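Local coordinates for imine reductase (Amycolatopsis orientalis, PDB 5A9S), which probably catalyses the NADPH-dependent reduction of imines, such as cyclic ones, to amines, at residues K220-T225 with G233-L238; E267-A272 with S280-V285; L94-P99 with Y116-I121; A74-L79 with N103-W108. All blocks are in the same frame, centred on the assembly; numbering follows the deposited sequence.

Contact 1: residues K220-T225 with G233-L238; sequences KAQAPT and GDAGSL. Unlike the reference sequence in segment 220-225: Gln-222 (reference Glu). With CA (calcium ion), chain E.
Gln-222 makes the direct polar link, reaching from the last turn of helix 199-222 to the loop that leads into helix 238-255. Its chain leaves beside its own backbone N (chi1 -71°) and bends again at chi2. OE1 thereby meets Ala-235 N at 2.9 Å, taking the N-H on a lone pair in its carbonyl plane, and NE2 is left to Ser-281 OG. With both ends of the amide bonded, its rotation is probably fixed. Asp-234 shapes the receiving loop: its OD2 accepts Gly-236 N at 2.8 Å from above the carboxylate plane, an Asx turn. A water also links the segments, donating to Ala-221 O (3.0 Å) and to Asp-234 OD1.

Van der Waals contact is slight and sets two alanine methyls against polar groups. Ala-221 CB rests against the peptide of Gly-233, 3.6 Å from its O, and Ala-235 CB lies beside the amide of Gln-222, 3.4 Å from OE1.

Calcium coordination belongs to the helix side. The ion is held by backbone carbonyls, with Ala-223 O at 2.4 Å and Lys-220 O and Ala-221 O slightly farther off, together with Ile-226 O and two waters. No side chain is a ligand. Lys-220 NZ forms a salt bridge with Asp-208 of the neighbouring subunit. Ala-221 O serves both the metal and the bridging water. Backbone carbonyls gathered where a helix ends form this calcium site, in the helical C-terminal domain of the reductive aminase-like family.

Contact 2: residues E267-A272 with S280-V285; sequences ELLDRA and SSYYSV
Val-285 straddles the helix surface because its first torsion (chi1 171°) sets CG1 anti to the backbone N and CG2 beside it, giving each branch a separate target on helix 260-275. CG1 meets Leu-268 CD2 at 3.9 Å, the two side chains crossing at about a right angle. CG2 goes the other way, 3.8 Å from Leu-269 CD1 and 4.0 Å from Ala-272 CB. Tyr-282, its CG also anti to N (chi1 -162°), brings the outer part of its ring across Leu-269, whose CD1 lies 3.7 Å from CE2 and approaches the ring obliquely. Val-285 CG2 sits over one face of the same ring, toward its rim.

This is core packing of the helical C-terminal domain of the reductive aminase-like family: the chain leaves helix 260-275, turns back, and lays a short 3-10 turn across it. The second subunit completes the layer, its Asn-183 bonding Tyr-282 OH and its Leu-186 packing on Val-285.

The polar atoms lie along one border. Ser-284 OG gives its proton to Ser-281 O at 2.7 Å, in the carbonyl plane, and that oxygen also accepts Ser-284 N, so two bonds clamp the start of the turn. A water donates to Ala-272 O and to Ser-284 OG, 3.0 Å from each, which carries the helix backbone's hydrogen bonding across to the returning chain.

Contact 3: residues L94-P99 with Y116-I121; sequences LNSGTP and YLDGAI
Leu-94 lays its CD1 against the backbone of Gly-119, 3.5 Å from CA, a fit that depends on the glycine having no side chain there. The pair belongs to the Rossmann-type NADP-binding domain, where strand 90-93, helix 99-111 and strand 115-121 form a beta-alpha-beta crossover and 94-99 is the loop from first strand to helix. Leu-94 CA also points a C-H at Gly-119 O (3.5 Å). Ile-121 crosses the leucine at about a right angle, with CD1 4.0 Å from CG, and packs on Met-16 of the NADP site, to which Asn-95 in this loop also belongs.

Ser-96 OG, set beside its backbone N (chi1 -62°), donates to Asp-118 OD2 at 2.8 Å on the syn lone pair. Tyr-116 OH donates to the same oxygen on the anti lone pair, at 2.6 Å, while Asn-93 ND2 also bonds this hydroxyl. An alanine in place of Asp-118 would probably leave Ser-96 OG and Tyr-116 OH without their shared acceptor and the serine loop less firmly tied to the strand. A water completes the seam, donating to Leu-94 O and accepting from Ile-121 N at 2.8 Å.

Contact 4: residues A74-L79 with N103-W108; sequences ALYSAL and NEALRW
Two neighbouring helices of the Rossmann-type domain, 74-79 and 99-111, pack side by side over the parallel strands 64-67 and 90-93. The axes of segments 74-79 and 103-108 come within 11.0 Å, their directions 25° apart, and Trp-108 spans much of the separation. Its indole, swung anti to the backbone N (chi1 175°), reaches between Tyr-76 and Leu-79. Tyr-76 CD1 comes over one indole face, 3.6 Å from CG, and Leu-75 CG lies over the same face, also toward the rim. The tyrosine and indole planes stand at 54°, so the rings meet obliquely as their side chains slide past each other in opposite directions. At the far end of the indole, Leu-79 CB touches CH2 at 3.6 Å.

Leu-75 sends CD2 to Ala-105 CB, 3.6 Å away, closing the layer next to the sheet, where both residues also rest on Asn-93. On the outer side the phenol of Tyr-76 extends along the second helix: Ala-105 CA stands at its ring edge, near the plane, and OH lies 3.5 Å from Glu-104 CB. Ala-105 N is near this oxygen too, but the angle is too poor for a hydrogen bond.

Putting an alanine at Trp-108 would take away the indole and is likely to open a gap between the helices, leaving the Tyr-76 ring and Leu-79 without their shared packing surface. Such side-by-side helices on one face of a parallel sheet belong to one helical layer of the Rossmann alpha/beta/alpha sandwich.

Overall arrangement
Along the chain contacts 3 and 4 come first and interleave, both in the N-terminal NADP-binding domain; contacts 1 and 2 follow one after the other in the helical C-terminal domain. Centres of contacts 3 and 4 lie 11 Å apart, and Tyr-116 on strand 115-121 packs beneath Ala-105 and Leu-106 of helix 99-111. Contacts 1 and 2, 12 Å apart, are joined by the backbones of Leu-238 and Ser-280. Between the two pairs the centres are 33 to 42 Å apart, with nearest atoms at least about 18 Å away. The two domains are thus separate bodies within the chain, linked by the long helix 166-193, and both meet the second subunit.

Contact 1: residues K220-T225 with G233-L238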
# COMPACT_ATOMS: atom_id res chain seq x y z
N LYS B 220 4.02 2.25 10.07
CA LYS B 220 5.10 2.49 11.05
C LYS B 220 4.58 2.94 12.43
O LYS B 220 5.12 2.52 13.43
CB LYS B 220 6.06 3.52 10.57
CG LYS B 220 7.00 3.01 9.50
CD LYS B 220 7.76 4.24 9.08
CE LYS B 220 8.98 3.94 8.29
NZ LYS B 220 9.38 5.20 7.60
N ALA B 221 3.49 3.71 12.48
CA ALA B 221 2.84 4.09 13.72
C ALA B 221 2.28 2.85 14.43
O ALA B 221 2.50 2.64 15.60
CB ALA B 221 1.72 5.12 13.50
N GLN B 222 1.59 2.01 13.71
CA GLN B 222 1.03 0.81 14.34
C GLN B 222 2.09 -0.20 14.77
O GLN B 222 1.84 -0.96 15.69
CB GLN B 222 0.03 0.11 13.39
CG GLN B 222 -1.28 0.88 13.22
CD GLN B 222 -2.08 0.95 14.52
OE1 GLN B 222 -2.69 1.99 14.86
NE2 GLN B 222 -2.07 -0.13 15.24
N ALA B 223 3.23 -0.25 14.06
CA ALA B 223 4.23 -1.30 14.33
C ALA B 223 4.76 -1.11 15.76
O ALA B 223 5.28 -0.04 16.07
CB ALA B 223 5.38 -1.24 13.35
N PRO B 224 4.58 -2.11 16.63
CA PRO B 224 4.93 -1.85 18.05
C PRO B 224 6.43 -1.55 18.31
O PRO B 224 6.75 -0.88 19.27
CB PRO B 224 4.45 -3.10 18.77
CG PRO B 224 4.32 -4.15 17.72
CD PRO B 224 3.95 -3.44 16.46
N THR B 225 7.32 -1.90 17.41
CA THR B 225 8.74 -1.63 17.68
C THR B 225 9.31 -0.53 16.84
O THR B 225 10.52 -0.47 16.69
CB THR B 225 9.57 -2.91 17.50
OG1 THR B 225 9.37 -3.42 16.18
CG2 THR B 225 9.15 -3.94 18.53
N GLY B 233 -0.35 9.97 15.75
CA GLY B 233 0.38 8.93 15.10
C GLY B 233 -0.27 7.62 15.41
O GLY B 233 0.20 6.89 16.28
N ASP B 234 -1.38 7.33 14.72
CA ASP B 234 -2.14 6.10 14.98
C ASP B 234 -3.25 5.80 13.97
O ASP B 234 -3.91 6.74 13.56
CB ASP B 234 -2.87 6.31 16.32
CG ASP B 234 -3.02 5.06 17.09
OD1 ASP B 234 -1.99 4.45 17.42
OD2 ASP B 234 -4.18 4.71 17.39
N ALA B 235 -3.58 4.52 13.67
CA ALA B 235 -4.89 4.19 12.99
C ALA B 235 -6.15 4.32 13.90
O ALA B 235 -7.25 4.14 13.43
CB ALA B 235 -4.85 2.79 12.39
N GLY B 236 -5.98 4.61 15.19
CA GLY B 236 -7.08 4.66 16.18
C GLY B 236 -7.54 3.26 16.54
O GLY B 236 -7.04 2.26 15.99
N SER B 237 -8.49 3.17 17.47
CA SER B 237 -8.95 1.88 17.98
C SER B 237 -9.63 1.08 16.89
O SER B 237 -10.13 1.64 15.91
CB SER B 237 -9.95 2.10 19.10
OG SER B 237 -11.16 2.64 18.58
N LEU B 238 -9.76 -0.22 17.11
CA LEU B 238 -10.54 -1.07 16.23
C LEU B 238 -11.97 -0.55 15.97
O LEU B 238 -12.43 -0.62 14.83
CB LEU B 238 -10.60 -2.51 16.77
CG LEU B 238 -9.69 -3.66 16.20
CD1 LEU B 238 -8.59 -3.24 15.23
CD2 LEU B 238 -9.12 -4.58 17.26
CA CA E . 5.03 2.36 16.06
O HOH W 1 1.16 3.70 18.03
O HOH W 2 -4.53 1.24 16.39
O HOH W 3 4.26 2.24 18.61
O HOH W 4 4.95 5.09 16.39

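Contact 2: residues E267-A272 with S280-V285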
# COMPACT_ATOMS: atom_id res chain seq x y z
N GLU B 267 -15.19 -7.40 8.32
CA GLU B 267 -15.42 -8.70 9.00
C GLU B 267 -14.22 -9.13 9.83
O GLU B 267 -14.31 -9.70 10.94
CB GLU B 267 -15.69 -9.75 7.94
CG GLU B 267 -17.17 -9.98 7.69
CD GLU B 267 -17.45 -11.30 7.01
OE1 GLU B 267 -16.51 -12.11 6.79
OE2 GLU B 267 -18.63 -11.53 6.66
N LEU B 268 -13.07 -8.84 9.25
CA LEU B 268 -11.83 -9.12 9.87
C LEU B 268 -11.68 -8.32 11.15
O LEU B 268 -11.25 -8.87 12.19
CB LEU B 268 -10.71 -8.79 8.89
CG LEU B 268 -9.30 -8.93 9.40
CD1 LEU B 268 -9.05 -10.38 9.77
CD2 LEU B 268 -8.30 -8.44 8.36
N LEU B 269 -12.00 -7.03 11.08
CA LEU B 269 -11.99 -6.19 12.26
C LEU B 269 -12.97 -6.64 13.33
O LEU B 269 -12.64 -6.62 14.52
CB LEU B 269 -12.24 -4.72 11.87
CG LEU B 269 -11.02 -3.85 11.68
CD1 LEU B 269 -9.80 -4.54 11.10
CD2 LEU B 269 -11.39 -2.61 10.88
N ASP B 270 -14.16 -7.04 12.92
CA ASP B 270 -15.15 -7.53 13.87
C ASP B 270 -14.58 -8.74 14.62
O ASP B 270 -14.83 -8.87 15.83
CB ASP B 270 -16.43 -7.93 13.17
CG ASP B 270 -17.19 -6.72 12.54
OD1 ASP B 270 -16.98 -5.58 12.95
OD2 ASP B 270 -18.00 -6.92 11.62
N ARG B 271 -13.83 -9.61 13.94
CA ARG B 271 -13.22 -10.77 14.59
C ARG B 271 -12.17 -10.27 15.60
O ARG B 271 -12.11 -10.77 16.73
CB ARG B 271 -12.62 -11.76 13.57
CG ARG B 271 -13.65 -12.73 12.98
CD ARG B 271 -13.43 -13.09 11.51
NE ARG B 271 -12.12 -13.67 11.32
CZ ARG B 271 -11.41 -13.64 10.20
NH1 ARG B 271 -11.83 -13.01 9.08
NH2 ARG B 271 -10.23 -14.22 10.21
N ALA B 272 -11.39 -9.27 15.22
CA ALA B 272 -10.37 -8.77 16.12
C ALA B 272 -10.98 -8.15 17.41
O ALA B 272 -10.44 -8.38 18.49
CB ALA B 272 -9.44 -7.80 15.43
N SER B 280 -8.68 -2.08 21.35
CA SER B 280 -7.36 -2.63 21.01
C SER B 280 -6.79 -2.00 19.73
O SER B 280 -7.50 -1.39 18.95
CB SER B 280 -7.42 -4.17 20.92
OG SER B 280 -8.73 -4.65 20.85
N SER B 281 -5.49 -2.07 19.57
CA SER B 281 -4.84 -1.43 18.44
C SER B 281 -5.15 -2.15 17.13
O SER B 281 -5.45 -3.34 17.14
CB SER B 281 -3.35 -1.43 18.67
OG SER B 281 -2.76 -0.56 17.74
N TYR B 282 -5.02 -1.43 16.01
CA TYR B 282 -5.18 -2.06 14.68
C TYR B 282 -4.20 -3.24 14.49
O TYR B 282 -4.57 -4.31 14.01
CB TYR B 282 -5.01 -1.05 13.53
CG TYR B 282 -5.59 -1.60 12.23
CD1 TYR B 282 -4.90 -2.52 11.43
CD2 TYR B 282 -6.88 -1.24 11.84
CE1 TYR B 282 -5.50 -3.06 10.29
CE2 TYR B 282 -7.45 -1.73 10.68
CZ TYR B 282 -6.77 -2.66 9.92
OH TYR B 282 -7.38 -3.15 8.76
N TYR B 283 -2.98 -3.07 14.94
CA TYR B 283 -1.94 -4.08 14.72
C TYR B 283 -2.32 -5.46 15.25
O TYR B 283 -1.89 -6.47 14.69
CB TYR B 283 -0.64 -3.65 15.35
CG TYR B 283 0.57 -4.35 14.73
CD1 TYR B 283 1.23 -3.78 13.64
CD2 TYR B 283 1.11 -5.51 15.30
CE1 TYR B 283 2.32 -4.40 13.09
CE2 TYR B 283 2.23 -6.13 14.75
CZ TYR B 283 2.80 -5.59 13.63
OH TYR B 283 3.92 -6.15 13.08
N SER B 284 -3.15 -5.49 16.30
CA SER B 284 -3.54 -6.72 16.95
C SER B 284 -4.36 -7.65 16.05
O SER B 284 -4.41 -8.86 16.30
CB SER B 284 -4.22 -6.45 18.30
OG SER B 284 -5.50 -5.88 18.11
N VAL B 285 -4.95 -7.13 14.98
CA VAL B 285 -5.43 -7.97 13.90
C VAL B 285 -4.45 -9.16 13.56
O VAL B 285 -4.88 -10.29 13.28
CB VAL B 285 -5.69 -7.14 12.62
CG1 VAL B 285 -5.99 -8.05 11.43
CG2 VAL B 285 -6.87 -6.22 12.82
O HOH W 5 -7.64 -7.62 19.26

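Contact 3: residues L94-P99 with Y116-I121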
# COMPACT_ATOMS: atom_id res chain seq x y z
N LEU B 94 17.68 -18.23 -8.70
CA LEU B 94 16.76 -17.11 -8.73
C LEU B 94 15.33 -17.51 -8.94
O LEU B 94 14.50 -16.64 -9.12
CB LEU B 94 17.19 -16.15 -9.81
CG LEU B 94 18.10 -14.97 -9.55
CD1 LEU B 94 18.65 -14.72 -8.17
CD2 LEU B 94 19.22 -14.87 -10.53
N ASN B 95 15.03 -18.77 -8.87
CA ASN B 95 13.66 -19.15 -9.07
C ASN B 95 12.80 -19.69 -7.94
O ASN B 95 11.60 -19.67 -8.13
CB ASN B 95 13.60 -20.13 -10.21
CG ASN B 95 14.26 -21.43 -9.88
OD1 ASN B 95 13.77 -22.17 -9.01
ND2 ASN B 95 15.39 -21.72 -10.52
N SER B 96 13.40 -20.17 -6.86
CA SER B 96 12.72 -20.84 -5.73
C SER B 96 11.28 -20.44 -5.40
O SER B 96 10.92 -19.31 -5.41
CB SER B 96 13.56 -20.86 -4.45
OG SER B 96 14.76 -21.56 -4.58
N GLY B 97 10.46 -21.42 -5.08
CA GLY B 97 9.10 -21.19 -4.74
C GLY B 97 8.88 -20.96 -3.28
O GLY B 97 8.27 -20.00 -2.94
N THR B 98 9.36 -21.83 -2.42
CA THR B 98 9.18 -21.70 -0.98
C THR B 98 10.49 -21.83 -0.23
O THR B 98 11.45 -22.26 -0.79
CB THR B 98 8.25 -22.79 -0.44
OG1 THR B 98 8.92 -24.02 -0.43
CG2 THR B 98 7.09 -22.96 -1.29
N PRO B 99 10.52 -21.47 1.05
CA PRO B 99 11.75 -21.62 1.80
C PRO B 99 12.27 -23.05 1.92
O PRO B 99 13.45 -23.24 1.85
CB PRO B 99 11.40 -21.04 3.18
CG PRO B 99 10.31 -20.07 2.90
CD PRO B 99 9.51 -20.69 1.81
N TYR B 116 26.29 -21.60 -2.62
CA TYR B 116 24.88 -21.35 -2.92
C TYR B 116 24.38 -20.01 -2.42
O TYR B 116 24.52 -19.68 -1.24
CB TYR B 116 24.02 -22.46 -2.32
CG TYR B 116 22.58 -22.43 -2.77
CD1 TYR B 116 22.20 -22.92 -3.99
CD2 TYR B 116 21.57 -21.89 -1.95
CE1 TYR B 116 20.87 -22.88 -4.42
CE2 TYR B 116 20.24 -21.86 -2.34
CZ TYR B 116 19.88 -22.34 -3.58
OH TYR B 116 18.55 -22.29 -4.03
N LEU B 117 23.76 -19.25 -3.32
CA LEU B 117 22.98 -18.09 -2.96
C LEU B 117 21.59 -18.25 -3.53
O LEU B 117 21.42 -18.68 -4.67
CB LEU B 117 23.54 -16.82 -3.53
CG LEU B 117 24.83 -16.28 -3.00
CD1 LEU B 117 25.18 -15.00 -3.81
CD2 LEU B 117 24.73 -15.96 -1.51
N ASP B 118 20.59 -17.92 -2.73
CA ASP B 118 19.20 -17.89 -3.21
C ASP B 118 18.84 -16.45 -3.33
O ASP B 118 19.17 -15.62 -2.46
CB ASP B 118 18.28 -18.67 -2.26
CG ASP B 118 17.05 -19.19 -2.96
OD1 ASP B 118 16.12 -18.39 -2.98
OD2 ASP B 118 16.99 -20.34 -3.50
N GLY B 119 18.20 -16.11 -4.44
CA GLY B 119 17.86 -14.72 -4.74
C GLY B 119 16.45 -14.60 -5.19
O GLY B 119 15.89 -15.55 -5.71
N ALA B 120 15.87 -13.43 -4.94
CA ALA B 120 14.51 -13.13 -5.33
C ALA B 120 14.54 -11.86 -6.16
O ALA B 120 15.13 -10.86 -5.76
CB ALA B 120 13.64 -12.90 -4.11
N ILE B 121 13.93 -11.93 -7.32
CA ILE B 121 14.04 -10.86 -8.29
C ILE B 121 12.84 -9.99 -8.02
O ILE B 121 11.71 -10.47 -8.12
CB ILE B 121 14.01 -11.38 -9.75
CG1 ILE B 121 15.19 -12.30 -10.00
CG2 ILE B 121 14.06 -10.19 -10.71
CD1 ILE B 121 15.09 -13.07 -11.29
O HOH W 6 12.83 -14.39 -8.15

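Contact 4: residues A74-L79 with N103-W108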
# COMPACT_ATOMS: atom_id res chain seq x y z
N ALA B 74 13.28 -28.40 -11.39
CA ALA B 74 14.03 -28.35 -12.63
C ALA B 74 15.50 -28.08 -12.37
O ALA B 74 16.31 -28.33 -13.25
CB ALA B 74 13.44 -27.34 -13.61
N LEU B 75 15.87 -27.60 -11.18
CA LEU B 75 17.28 -27.48 -10.80
C LEU B 75 18.10 -28.75 -10.75
O LEU B 75 19.26 -28.79 -11.19
CB LEU B 75 17.41 -26.80 -9.44
CG LEU B 75 18.82 -26.57 -8.89
CD1 LEU B 75 19.61 -25.57 -9.73
CD2 LEU B 75 18.79 -26.08 -7.46
N TYR B 76 17.52 -29.77 -10.15
CA TYR B 76 18.21 -31.02 -9.87
C TYR B 76 18.38 -31.80 -11.17
O TYR B 76 19.39 -32.46 -11.40
CB TYR B 76 17.44 -31.80 -8.77
CG TYR B 76 16.99 -30.86 -7.60
CD1 TYR B 76 17.88 -30.01 -6.97
CD2 TYR B 76 15.66 -30.81 -7.18
CE1 TYR B 76 17.48 -29.15 -5.94
CE2 TYR B 76 15.26 -29.95 -6.14
CZ TYR B 76 16.18 -29.11 -5.53
OH TYR B 76 15.81 -28.24 -4.51
N SER B 77 17.40 -31.67 -12.04
CA SER B 77 17.37 -32.39 -13.26
C SER B 77 18.23 -31.65 -14.30
O SER B 77 18.86 -32.27 -15.11
CB SER B 77 15.92 -32.53 -13.73
OG SER B 77 15.67 -31.68 -14.82
N ALA B 78 18.29 -30.32 -14.24
CA ALA B 78 19.01 -29.56 -15.23
C ALA B 78 20.49 -29.59 -14.98
O ALA B 78 21.25 -29.76 -15.92
CB ALA B 78 18.52 -28.15 -15.25
N LEU B 79 20.90 -29.45 -13.72
CA LEU B 79 22.32 -29.33 -13.40
C LEU B 79 22.90 -30.61 -12.87
O LEU B 79 24.12 -30.79 -12.90
CB LEU B 79 22.57 -28.21 -12.38
CG LEU B 79 22.89 -26.80 -12.90
CD1 LEU B 79 22.03 -26.37 -14.07
CD2 LEU B 79 22.84 -25.73 -11.81
N ASN B 103 15.94 -24.40 0.83
CA ASN B 103 16.75 -25.26 1.69
C ASN B 103 17.16 -26.59 1.07
O ASN B 103 18.29 -27.03 1.24
CB ASN B 103 16.04 -25.53 3.02
CG ASN B 103 16.35 -24.53 4.04
OD1 ASN B 103 17.20 -24.80 4.88
ND2 ASN B 103 15.75 -23.41 4.00
N GLU B 104 16.25 -27.21 0.34
CA GLU B 104 16.58 -28.42 -0.43
C GLU B 104 17.66 -28.12 -1.48
O GLU B 104 18.53 -28.92 -1.72
CB GLU B 104 15.36 -28.99 -1.14
CG GLU B 104 14.44 -29.82 -0.25
CD GLU B 104 12.99 -29.91 -0.77
OE1 GLU B 104 12.82 -29.96 -2.00
OE2 GLU B 104 12.03 -29.94 0.03
N ALA B 105 17.57 -26.97 -2.14
CA ALA B 105 18.57 -26.63 -3.19
C ALA B 105 19.93 -26.40 -2.55
O ALA B 105 20.94 -26.86 -3.06
CB ALA B 105 18.13 -25.42 -3.98
N LEU B 106 19.96 -25.71 -1.42
CA LEU B 106 21.21 -25.56 -0.64
C LEU B 106 21.83 -26.92 -0.34
O LEU B 106 23.04 -27.09 -0.52
CB LEU B 106 20.92 -24.88 0.67
CG LEU B 106 21.96 -24.33 1.65
CD1 LEU B 106 21.99 -24.95 3.01
CD2 LEU B 106 23.34 -24.00 1.12
N ARG B 107 21.03 -27.88 0.15
CA ARG B 107 21.59 -29.23 0.49
C ARG B 107 22.14 -29.88 -0.72
O ARG B 107 23.20 -30.40 -0.70
CB ARG B 107 20.54 -30.18 1.07
CG ARG B 107 20.40 -29.94 2.56
CD ARG B 107 19.24 -30.64 3.21
NE ARG B 107 18.69 -29.71 4.20
CZ ARG B 107 17.49 -29.15 4.17
NH1 ARG B 107 16.57 -29.45 3.23
NH2 ARG B 107 17.18 -28.27 5.11
N TRP B 108 21.37 -29.84 -1.80
CA TRP B 108 21.82 -30.34 -3.08
C TRP B 108 23.16 -29.70 -3.52
O TRP B 108 24.11 -30.41 -3.82
CB TRP B 108 20.76 -30.13 -4.12
CG TRP B 108 21.17 -30.49 -5.49
CD1 TRP B 108 21.05 -31.71 -6.08
CD2 TRP B 108 21.76 -29.63 -6.47
NE1 TRP B 108 21.54 -31.66 -7.35
CE2 TRP B 108 21.99 -30.40 -7.62
CE3 TRP B 108 22.12 -28.28 -6.48
CZ2 TRP B 108 22.57 -29.87 -8.79
CZ3 TRP B 108 22.69 -27.73 -7.67
CH2 TRP B 108 22.91 -28.55 -8.80